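Local atomic coordinates of amphoterin-induced protein 1 (PDB entry 2XOT), a protein that promotes growth and fasciculation of neurites from cultured hippocampal neurons and may mediate homophilic and heterophilic cell-cell interaction. Residues K140-Q145 against L165-L170. Sequence-based numbering, arbitrary orientation.
Sequences KLYLSQ and LMLLDL
The first torsions of Y142 and L167 turn their side chains to meet. The Y142 ring carbon CG stands beside its own backbone N (chi1 -70°), and L167 CG lies anti to its N (chi1 -171°). This brings L167 CD2 over one face of the ring, 3.8 Å from the ring centroid and shifted toward the rim, in a CH-pi contact. The other methyl, L167 CD1, sits 3.4 Å from Y142 OH. D169 OD2 approaches the same ring obliquely, with the carboxylate plane turned 75° from it, and lies 3.6 Å from S144 CB.

The backbones run parallel. L141 is gripped at both ends: its N donates to L167 O (2.8 Å), and its O accepts from D169 N (3.0 Å). L143 N then reaches D169 O at 2.9 Å. On the other face, L141 and L168 lie side by side, with CD2 of L141 3.8 Å from CD1 of L168, in the leucine core of the solenoid.

Y142 OH hydrogen-bonds to N21 OD1 of the second subunit, and D169 OD2 to S20 OG of that subunit; D169 OD1 hydrogen-bonds to S171 OG. With an alanine at Y142 the ring and hydroxyl go, which is likely to leave the L167 methyls without their aromatic partner and N21 of the second subunit without this hydrogen bond.

These are neighbouring rungs of LRR 5 and LRR 6, on the dimer-forming side of the leucine-rich repeat domain. In the parallel run of the sheet, strand 116-118 lies next to 140-142 and strand 194-195 next to 167-169.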
# COMPACT_ATOMS: atom_id res chain seq x y z
N LYS B 140 -7.24 -6.57 -6.87
CA LYS B 140 -6.34 -7.43 -7.64
C LYS B 140 -6.52 -8.91 -7.25
O LYS B 140 -6.38 -9.25 -6.09
CB LYS B 140 -4.87 -7.06 -7.39
CG LYS B 140 -4.49 -5.61 -7.73
CD LYS B 140 -3.12 -5.26 -7.18
CE LYS B 140 -2.79 -3.79 -7.37
NZ LYS B 140 -1.35 -3.53 -6.99
N LEU B 141 -6.82 -9.76 -8.22
CA LEU B 141 -6.95 -11.20 -7.98
C LEU B 141 -6.04 -11.99 -8.92
O LEU B 141 -6.26 -12.03 -10.15
CB LEU B 141 -8.40 -11.62 -8.17
CG LEU B 141 -8.80 -13.09 -8.06
CD1 LEU B 141 -8.42 -13.69 -6.67
CD2 LEU B 141 -10.32 -13.22 -8.37
N TYR B 142 -5.04 -12.66 -8.34
CA TYR B 142 -4.03 -13.39 -9.11
C TYR B 142 -4.32 -14.89 -9.03
O TYR B 142 -4.27 -15.48 -7.97
CB TYR B 142 -2.64 -13.13 -8.55
CG TYR B 142 -2.06 -11.72 -8.77
CD1 TYR B 142 -1.12 -11.49 -9.77
CD2 TYR B 142 -2.42 -10.66 -7.96
CE1 TYR B 142 -0.57 -10.23 -9.96
CE2 TYR B 142 -1.86 -9.38 -8.14
CZ TYR B 142 -0.96 -9.18 -9.16
OH TYR B 142 -0.39 -7.94 -9.35
N LEU B 143 -4.62 -15.48 -10.18
CA LEU B 143 -5.05 -16.87 -10.32
C LEU B 143 -4.23 -17.61 -11.37
O LEU B 143 -4.63 -18.68 -11.85
CB LEU B 143 -6.54 -16.89 -10.70
CG LEU B 143 -7.51 -16.77 -9.51
CD1 LEU B 143 -8.91 -16.29 -9.98
CD2 LEU B 143 -7.60 -18.13 -8.76
N SER B 144 -3.07 -17.06 -11.72
CA SER B 144 -2.21 -17.69 -12.73
C SER B 144 -1.65 -19.01 -12.20
O SER B 144 -1.66 -19.25 -11.01
CB SER B 144 -1.07 -16.76 -13.11
OG SER B 144 -0.19 -16.60 -12.02
N GLN B 145 -1.17 -19.84 -13.12
CA GLN B 145 -0.65 -21.18 -12.82
C GLN B 145 -1.62 -21.99 -11.99
O GLN B 145 -1.26 -22.52 -10.93
CB GLN B 145 0.72 -21.15 -12.13
CG GLN B 145 1.50 -19.82 -12.24
CD GLN B 145 2.37 -19.77 -13.43
OE1 GLN B 145 2.76 -20.81 -13.95
NE2 GLN B 145 2.70 -18.56 -13.89
N LEU B 165 -12.61 -4.47 -8.91
CA LEU B 165 -11.63 -5.40 -9.48
C LEU B 165 -11.02 -4.84 -10.77
O LEU B 165 -11.68 -4.74 -11.79
CB LEU B 165 -12.23 -6.79 -9.72
CG LEU B 165 -11.22 -7.86 -10.14
CD1 LEU B 165 -10.25 -8.19 -9.02
CD2 LEU B 165 -11.93 -9.11 -10.60
N MET B 166 -9.74 -4.53 -10.71
CA MET B 166 -9.03 -3.87 -11.79
C MET B 166 -7.84 -4.70 -12.31
O MET B 166 -7.20 -4.29 -13.28
CB MET B 166 -8.46 -2.60 -11.23
CG MET B 166 -7.22 -2.92 -10.37
SD MET B 166 -6.38 -1.49 -9.97
CE MET B 166 -5.25 -1.33 -11.35
N LEU B 167 -7.52 -5.81 -11.64
CA LEU B 167 -6.50 -6.76 -12.10
C LEU B 167 -6.99 -8.17 -11.82
O LEU B 167 -7.26 -8.53 -10.67
CB LEU B 167 -5.15 -6.53 -11.41
CG LEU B 167 -3.91 -7.29 -11.92
CD1 LEU B 167 -2.65 -6.55 -11.48
CD2 LEU B 167 -3.81 -8.79 -11.50
N LEU B 168 -7.15 -8.95 -12.89
CA LEU B 168 -7.54 -10.34 -12.83
C LEU B 168 -6.56 -11.13 -13.71
O LEU B 168 -6.62 -11.07 -14.94
CB LEU B 168 -8.97 -10.49 -13.33
CG LEU B 168 -9.51 -11.92 -13.42
CD1 LEU B 168 -9.45 -12.61 -12.06
CD2 LEU B 168 -10.92 -11.94 -13.97
N ASP B 169 -5.66 -11.85 -13.07
CA ASP B 169 -4.60 -12.59 -13.77
C ASP B 169 -5.02 -14.04 -13.92
O ASP B 169 -5.05 -14.79 -12.94
CB ASP B 169 -3.29 -12.46 -13.01
CG ASP B 169 -2.13 -13.08 -13.73
OD1 ASP B 169 -2.28 -13.53 -14.89
OD2 ASP B 169 -1.05 -13.13 -13.12
N LEU B 170 -5.37 -14.41 -15.14
CA LEU B 170 -5.75 -15.78 -15.48
C LEU B 170 -4.73 -16.39 -16.44
O LEU B 170 -5.03 -17.34 -17.16
CB LEU B 170 -7.17 -15.79 -16.06
CG LEU B 170 -8.30 -15.62 -15.01
CD1 LEU B 170 -9.63 -15.15 -15.61
CD2 LEU B 170 -8.52 -16.93 -14.29